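Long-range contacts in arabinogalactan endo-1,4-beta-galactosidase (Ignisphaera aggregans, PDB 7OSK), which probably hydrolyses internal beta-1,4-galactosidic linkages of arabinogalactan, here represented by its calcium-binding glycoside hydrolase family 53 catalytic domain: residues A[41-46]-A[330-335]; A[147-152]-A[195-200]; A[183-188]-A[226-231]. All coordinates share one frame; numbering follows the deposited sequence.

Interaction 1: residues A[41-46]-A[330-335]; sequences NPVPGL and FIRDLI
Arg332 carries most of the helix's contact with the irregular segment 41-46. With CG anti to the backbone N (chi1 -179°), the side chain leaves the helix toward this segment, then bends at chi2 and chi3 so that its methylenes pass beside the backbone of Asn41. The Asn41 O atom lies 3.2 Å from Arg332 CD. The guanidinium turns an edge to the carbonyl oxygens of Asn41 and Pro42, both near its plane, yet Arg332 NH1 remains 3.6 Å from Pro42 O and neither approach is a hydrogen bond. Val43 CG2 comes obliquely to the same group, 4.0 Å from Arg332 NH1. A long chain with an apolar shaft and a polar end suits this half-exposed seam.

Asp333 fixes the guanidinium from within the helix. Its OD1 forms a salt bridge with Arg332 NE at 2.6 Å, the acceptor lying 18° out of the guanidinium plane, and NH2 adds a weak bond to the same oxygen. Tyr320 holds the other carboxylate oxygen.

Nearly a turn beyond Arg332, Ile335 supplies the apolar part. Its CG2 branch faces both methyls of Leu46, 3.7 Å from Leu46 CD2 and 3.8 Å from Leu46 CD1, the side chains crossing at about a right angle. Leu46 closes a type II beta turn begun at Val43, with Pro44 and Gly45 at its corners; the positive phi of Gly45 (83°) favours glycine there. Phe50 and Ile349 also pack on Ile335, linking this patch to the last barrel strand. Helix 324-342 is one of the outer helices of a TIM barrel, covered on one flank by the lead-in to the first strand, 51-55.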
# COMPACT_ATOMS: atom_id res chain seq x y z
N ASN A 41 -20.01 -7.75 12.15
CA ASN A 41 -20.69 -6.68 12.86
C ASN A 41 -20.50 -5.34 12.16
O ASN A 41 -19.42 -5.05 11.67
CB ASN A 41 -20.19 -6.60 14.31
CG ASN A 41 -21.12 -7.28 15.29
OD1 ASN A 41 -21.88 -6.61 16.00
ND2 ASN A 41 -21.08 -8.60 15.33
N PRO A 42 -21.56 -4.52 12.10
CA PRO A 42 -21.33 -3.17 11.55
C PRO A 42 -20.45 -2.33 12.47
O PRO A 42 -20.36 -2.63 13.66
CB PRO A 42 -22.75 -2.59 11.45
CG PRO A 42 -23.65 -3.78 11.41
CD PRO A 42 -22.99 -4.80 12.29
N VAL A 43 -19.82 -1.30 11.92
CA VAL A 43 -19.02 -0.37 12.70
C VAL A 43 -19.81 0.93 12.90
O VAL A 43 -19.90 1.74 11.98
CB VAL A 43 -17.67 -0.06 12.01
CG1 VAL A 43 -16.85 0.91 12.86
CG2 VAL A 43 -16.89 -1.34 11.77
N PRO A 44 -20.38 1.13 14.10
CA PRO A 44 -21.25 2.29 14.34
C PRO A 44 -20.58 3.63 14.07
O PRO A 44 -19.49 3.89 14.57
CB PRO A 44 -21.61 2.17 15.83
CG PRO A 44 -21.43 0.74 16.15
CD PRO A 44 -20.29 0.28 15.30
N GLY A 45 -21.23 4.48 13.28
CA GLY A 45 -20.77 5.84 13.06
C GLY A 45 -19.69 5.97 12.00
O GLY A 45 -19.12 7.05 11.82
N LEU A 46 -19.41 4.88 11.29
CA LEU A 46 -18.36 4.89 10.27
C LEU A 46 -18.75 5.79 9.09
O LEU A 46 -19.76 5.54 8.44
CB LEU A 46 -18.09 3.46 9.79
CG LEU A 46 -16.88 3.27 8.87
CD1 LEU A 46 -15.58 3.64 9.56
CD2 LEU A 46 -16.82 1.83 8.38
N PHE A 330 -10.81 -9.82 11.09
CA PHE A 330 -9.65 -8.97 11.31
C PHE A 330 -9.81 -7.60 10.65
O PHE A 330 -9.52 -6.58 11.27
CB PHE A 330 -8.38 -9.65 10.79
CG PHE A 330 -7.26 -8.69 10.50
CD1 PHE A 330 -6.67 -7.97 11.53
CD2 PHE A 330 -6.81 -8.50 9.21
CE1 PHE A 330 -5.65 -7.08 11.28
CE2 PHE A 330 -5.78 -7.61 8.95
CZ PHE A 330 -5.20 -6.90 9.99
N ILE A 331 -10.28 -7.59 9.40
CA ILE A 331 -10.42 -6.35 8.65
C ILE A 331 -11.46 -5.43 9.30
O ILE A 331 -11.20 -4.24 9.49
CB ILE A 331 -10.82 -6.61 7.19
CG1 ILE A 331 -9.69 -7.33 6.46
CG2 ILE A 331 -11.15 -5.29 6.47
CD1 ILE A 331 -10.03 -7.76 5.04
N ARG A 332 -12.62 -5.97 9.62
CA ARG A 332 -13.67 -5.20 10.27
C ARG A 332 -13.17 -4.61 11.59
O ARG A 332 -13.46 -3.46 11.91
CB ARG A 332 -14.91 -6.07 10.53
CG ARG A 332 -16.08 -5.33 11.18
CD ARG A 332 -16.50 -5.99 12.49
NE ARG A 332 -15.67 -5.58 13.62
CZ ARG A 332 -16.04 -4.74 14.59
NH1 ARG A 332 -17.25 -4.19 14.59
NH2 ARG A 332 -15.20 -4.45 15.56
N ASP A 333 -12.41 -5.40 12.34
CA ASP A 333 -11.91 -4.97 13.64
C ASP A 333 -10.81 -3.93 13.51
O ASP A 333 -10.64 -3.08 14.39
CB ASP A 333 -11.40 -6.18 14.44
CG ASP A 333 -12.53 -7.10 14.88
OD1 ASP A 333 -13.70 -6.69 14.80
OD2 ASP A 333 -12.23 -8.23 15.33
N LEU A 334 -10.07 -3.97 12.41
CA LEU A 334 -9.04 -2.98 12.14
C LEU A 334 -9.68 -1.64 11.79
O LEU A 334 -9.24 -0.59 12.26
CB LEU A 334 -8.11 -3.44 11.01
CG LEU A 334 -6.87 -2.57 10.77
CD1 LEU A 334 -5.91 -2.66 11.95
CD2 LEU A 334 -6.17 -2.98 9.49
N ILE A 335 -10.72 -1.68 10.96
CA ILE A 335 -11.49 -0.49 10.62
C ILE A 335 -12.11 0.09 11.88
O ILE A 335 -12.11 1.31 12.09
CB ILE A 335 -12.59 -0.80 9.58
CG1 ILE A 335 -11.95 -1.17 8.24
CG2 ILE A 335 -13.54 0.40 9.42
CD1 ILE A 335 -12.95 -1.50 7.12

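Interaction 2: residues A[147-152]-A[195-200]; sequences QSKPKA and GFLWPD
Gln147 lies over the indole of Trp198 in a CH-pi contact. Its CB stands 3.6 Å from the centroid of the five-membered ring of Trp198, only 8° off the ring normal, so the methylene sits over the face; the amide beyond is inclined 63° to the indole. Trp198 offers a broad flat surface for this, and its NE1 is bonded to Asn194 O.

The one direct backbone hydrogen bond between the segments runs from Trp198 N to Gln147 O, 3.0 Å. Both segments belong to loops that follow barrel strands, 130-135 and 185-188, and so lie at the C-terminal end of the TIM barrel, the end where enzymes of this fold place their active sites.

Waters widen the polar seam. One accepts a hydrogen bond from Leu197 N at 3.0 Å and lies within hydrogen-bonding distance of Gln147 OE1; a bend at chi2 (-81°) turns the amide this way, while NE2 is held by Asn190 O. A second water accepts from Lys149 N and bonds weakly to Trp198 O.

Charge pairing is loose: the ammonium of Lys149 is held chiefly by Ala154 O, and the salt bridge from Lys149 NZ to Asp200 OD1 is long and weak at 3.5 Å. The lysine methylenes run past Trp198 O on the way.

Apolar contact comes from Leu197, whose CD2 meets Pro150 CD at 3.8 Å while its side chain also packs against Val165 and Leu212 of two barrel helices.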
# COMPACT_ATOMS: atom_id res chain seq x y z
N GLN A 147 16.48 -0.19 0.46
CA GLN A 147 16.05 1.05 -0.17
C GLN A 147 17.02 1.41 -1.29
O GLN A 147 17.70 2.44 -1.23
CB GLN A 147 15.98 2.19 0.86
CG GLN A 147 14.90 2.03 1.92
CD GLN A 147 13.52 2.44 1.43
OE1 GLN A 147 13.37 3.10 0.41
NE2 GLN A 147 12.49 2.04 2.18
N SER A 148 17.08 0.56 -2.30
CA SER A 148 18.04 0.73 -3.39
C SER A 148 17.73 1.97 -4.22
O SER A 148 16.61 2.15 -4.70
CB SER A 148 18.06 -0.50 -4.29
OG SER A 148 18.50 -1.65 -3.59
N LYS A 149 18.74 2.82 -4.40
CA LYS A 149 18.62 3.92 -5.35
C LYS A 149 18.46 3.32 -6.74
O LYS A 149 19.13 2.34 -7.06
CB LYS A 149 19.85 4.84 -5.30
CG LYS A 149 20.04 5.54 -3.97
CD LYS A 149 21.16 6.58 -4.02
CE LYS A 149 22.53 5.95 -4.20
NZ LYS A 149 23.61 6.97 -4.17
N PRO A 150 17.57 3.90 -7.57
CA PRO A 150 17.42 3.39 -8.94
C PRO A 150 18.76 3.31 -9.67
O PRO A 150 19.69 4.05 -9.32
CB PRO A 150 16.48 4.40 -9.59
CG PRO A 150 15.68 4.94 -8.45
CD PRO A 150 16.60 4.96 -7.27
N LYS A 151 18.85 2.43 -10.67
CA LYS A 151 20.11 2.17 -11.36
C LYS A 151 20.77 3.43 -11.90
O LYS A 151 22.00 3.55 -11.90
CB LYS A 151 19.88 1.19 -12.52
CG LYS A 151 19.59 -0.23 -12.07
CD LYS A 151 19.27 -1.13 -13.25
CE LYS A 151 17.78 -1.13 -13.59
NZ LYS A 151 17.27 0.16 -14.12
N ALA A 152 19.96 4.38 -12.35
CA ALA A 152 20.48 5.60 -12.97
C ALA A 152 20.80 6.68 -11.93
O ALA A 152 21.43 7.68 -12.25
CB ALA A 152 19.49 6.13 -13.98
N GLY A 195 14.78 5.59 6.45
CA GLY A 195 15.00 6.46 5.32
C GLY A 195 14.80 5.75 4.00
O GLY A 195 14.30 4.63 3.96
N PHE A 196 15.21 6.41 2.92
CA PHE A 196 15.12 5.85 1.57
C PHE A 196 16.31 6.33 0.76
O PHE A 196 17.04 7.22 1.19
CB PHE A 196 13.80 6.24 0.87
CG PHE A 196 13.67 7.71 0.52
CD1 PHE A 196 14.22 8.71 1.32
CD2 PHE A 196 12.98 8.10 -0.62
CE1 PHE A 196 14.08 10.05 0.99
CE2 PHE A 196 12.84 9.44 -0.96
CZ PHE A 196 13.39 10.41 -0.15
N LEU A 197 16.51 5.73 -0.41
CA LEU A 197 17.62 6.09 -1.29
C LEU A 197 18.97 5.96 -0.57
O LEU A 197 19.72 6.93 -0.47
CB LEU A 197 17.44 7.52 -1.81
CG LEU A 197 16.28 7.74 -2.78
CD1 LEU A 197 16.06 9.22 -3.01
CD2 LEU A 197 16.54 7.03 -4.09
N TRP A 198 19.26 4.76 -0.08
CA TRP A 198 20.48 4.52 0.68
C TRP A 198 21.74 4.66 -0.18
O TRP A 198 21.71 4.35 -1.37
CB TRP A 198 20.45 3.13 1.32
CG TRP A 198 19.42 2.97 2.38
CD1 TRP A 198 18.73 3.97 3.01
CD2 TRP A 198 18.94 1.74 2.94
NE1 TRP A 198 17.86 3.43 3.93
CE2 TRP A 198 17.97 2.07 3.90
CE3 TRP A 198 19.24 0.40 2.71
CZ2 TRP A 198 17.29 1.10 4.64
CZ3 TRP A 198 18.57 -0.56 3.44
CH2 TRP A 198 17.61 -0.21 4.40
N PRO A 199 22.85 5.11 0.42
CA PRO A 199 22.98 5.56 1.81
C PRO A 199 22.70 7.05 2.00
O PRO A 199 22.62 7.51 3.14
CB PRO A 199 24.45 5.25 2.13
CG PRO A 199 25.14 5.43 0.83
CD PRO A 199 24.16 5.06 -0.25
N ASP A 200 22.52 7.78 0.90
CA ASP A 200 22.42 9.24 0.95
C ASP A 200 21.23 9.75 1.77
O ASP A 200 21.29 10.86 2.33
CB ASP A 200 22.32 9.80 -0.47
CG ASP A 200 23.63 9.70 -1.23
OD1 ASP A 200 24.26 8.63 -1.18
OD2 ASP A 200 24.02 10.70 -1.87
O HOH W 1 14.41 4.09 -1.84
O HOH W 2 13.21 2.70 5.31
O HOH W 3 21.16 1.72 -3.58

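Interaction 3: residues A[183-188]-A[226-231]; sequences PDMVQI and NIKIVI
Met185 and Lys228 lie side by side on neighbouring parallel strands, the fourth and fifth of a TIM barrel, joined through helix 206-223 as a beta-alpha-beta unit. Val186 uses both its N and its O in the backbone ladder: its N bonds Lys228 O at 2.8 Å and its O receives a bond from Val230 N at 2.7 Å. Lys228 N to Asp184 O and Ile188 N to Val230 O extend the ladder at its two ends.

Side chains alternate between the two faces of the sheet. Val186 and Ile229 point toward the helices, as branched aliphatic residues suit the apolar layer between strand and helix. With CG2 anti to the carbonyl carbon and CG1 anti to the backbone N (chi1 170°), Val186 directs CG2 at Ile227 CG2, 3.5 Å away; Leu173 and Val220 of the flanking helices pack on Val186 and Ile227 respectively. Farther along, Ile188 CG1 meets Ile229 CG2 at 3.6 Å, the two side chains crossing obliquely.

Met185, Gln187, Lys228 and Val230 occupy the other face, toward the barrel interior. Met185 CB lies 4.1 Å from Val230 CG2, a diagonal contact between neighbouring strands. Beyond CG the methionine is extended, a flexible unbranched chain that can lie against the lysine methylenes, with Met185 CE 3.8 Å from Lys228 CE. Lys228 instead folds back on itself, bending at chi2, chi3 and chi4. Those bends place Lys228 CE beside Asp184 O and return Lys228 NZ to its own segment, where it makes a weak 3.4 Å hydrogen bond with Asn226 O.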
# COMPACT_ATOMS: atom_id res chain seq x y z
N PRO A 183 -3.11 11.25 -8.83
CA PRO A 183 -3.51 10.66 -7.55
C PRO A 183 -3.95 11.69 -6.51
O PRO A 183 -3.32 12.74 -6.39
CB PRO A 183 -2.24 9.94 -7.09
CG PRO A 183 -1.13 10.70 -7.71
CD PRO A 183 -1.66 11.18 -9.03
N ASP A 184 -5.00 11.37 -5.77
CA ASP A 184 -5.48 12.24 -4.70
C ASP A 184 -4.44 12.33 -3.59
O ASP A 184 -4.30 13.37 -2.94
CB ASP A 184 -6.81 11.74 -4.14
CG ASP A 184 -7.84 11.48 -5.21
OD1 ASP A 184 -8.55 12.43 -5.61
OD2 ASP A 184 -7.95 10.32 -5.66
N MET A 185 -3.71 11.24 -3.39
CA MET A 185 -2.68 11.16 -2.37
C MET A 185 -1.38 10.57 -2.91
O MET A 185 -1.40 9.64 -3.72
CB MET A 185 -3.17 10.32 -1.18
CG MET A 185 -4.26 11.00 -0.39
SD MET A 185 -4.75 10.13 1.10
CE MET A 185 -5.85 11.35 1.82
N VAL A 186 -0.26 11.12 -2.46
CA VAL A 186 1.05 10.62 -2.85
C VAL A 186 1.81 10.17 -1.61
O VAL A 186 1.76 10.82 -0.56
CB VAL A 186 1.86 11.69 -3.61
CG1 VAL A 186 3.31 11.26 -3.79
CG2 VAL A 186 1.21 11.95 -4.97
N GLN A 187 2.52 9.06 -1.75
CA GLN A 187 3.27 8.47 -0.65
C GLN A 187 4.77 8.54 -0.93
O GLN A 187 5.30 7.78 -1.74
CB GLN A 187 2.81 7.03 -0.43
CG GLN A 187 3.75 6.16 0.38
CD GLN A 187 3.14 4.83 0.82
OE1 GLN A 187 3.86 3.93 1.25
NE2 GLN A 187 1.81 4.70 0.71
N ILE A 188 5.44 9.47 -0.25
CA ILE A 188 6.85 9.74 -0.49
C ILE A 188 7.71 8.62 0.08
O ILE A 188 8.11 8.65 1.24
CB ILE A 188 7.28 11.09 0.15
CG1 ILE A 188 6.30 12.21 -0.19
CG2 ILE A 188 8.69 11.46 -0.31
CD1 ILE A 188 6.16 12.51 -1.67
N ASN A 226 -2.83 20.57 -3.88
CA ASN A 226 -3.94 19.97 -3.14
C ASN A 226 -3.78 18.45 -3.08
O ASN A 226 -4.56 17.75 -2.43
CB ASN A 226 -5.28 20.36 -3.78
CG ASN A 226 -6.47 19.85 -2.98
OD1 ASN A 226 -6.78 20.37 -1.91
ND2 ASN A 226 -7.17 18.85 -3.52
N ILE A 227 -2.76 17.94 -3.76
CA ILE A 227 -2.34 16.55 -3.57
C ILE A 227 -1.81 16.41 -2.15
O ILE A 227 -1.02 17.24 -1.70
CB ILE A 227 -1.26 16.13 -4.58
CG1 ILE A 227 -1.79 16.24 -6.01
CG2 ILE A 227 -0.78 14.71 -4.31
CD1 ILE A 227 -0.73 16.13 -7.08
N LYS A 228 -2.25 15.37 -1.45
CA LYS A 228 -1.87 15.19 -0.06
C LYS A 228 -0.67 14.27 0.08
O LYS A 228 -0.58 13.23 -0.59
CB LYS A 228 -3.06 14.65 0.75
CG LYS A 228 -4.12 15.72 1.01
CD LYS A 228 -5.53 15.16 1.09
CE LYS A 228 -6.01 14.57 -0.24
NZ LYS A 228 -6.76 15.54 -1.08
N ILE A 229 0.24 14.66 0.97
CA ILE A 229 1.50 13.96 1.16
C ILE A 229 1.37 12.91 2.25
O ILE A 229 0.81 13.18 3.31
CB ILE A 229 2.62 14.94 1.52
CG1 ILE A 229 2.66 16.10 0.51
CG2 ILE A 229 3.96 14.23 1.60
CD1 ILE A 229 2.73 15.65 -0.94
N VAL A 230 1.89 11.72 1.98
CA VAL A 230 1.80 10.60 2.91
C VAL A 230 3.18 10.11 3.31
O VAL A 230 3.97 9.69 2.47
CB VAL A 230 1.01 9.43 2.30
CG1 VAL A 230 0.85 8.31 3.31
CG2 VAL A 230 -0.36 9.90 1.81
N ILE A 231 3.45 10.17 4.61
CA ILE A 231 4.67 9.60 5.18
C ILE A 231 4.34 8.21 5.72
O ILE A 231 3.57 8.06 6.67
CB ILE A 231 5.24 10.48 6.30
CG1 ILE A 231 5.71 11.83 5.73
CG2 ILE A 231 6.39 9.78 7.02
CD1 ILE A 231 6.82 11.73 4.70

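Overall arrangement
Interaction 3 is the core contact, its centre about 12 Å from the chain's centre, whereas interactions 1 and 2 are partly buried and lie on opposite sides of that centre, their own centres about 38 Å apart. Backbone hydrogen bonds and aliphatic side chains dominate the barrel wall of interaction 3; interaction 2 relies on a CH-pi contact, waters and a loose charge pair between loops; interaction 1, without a hydrogen bond across it, rests on an arginine shaft against backbone and on Ile-Leu methyl contact. Strand 185-188 of interaction 3 leads into loop 195-200 of interaction 2, their nearest atoms about 5 Å apart. Interaction 1 instead joins residues near the chain's beginning to a late helix.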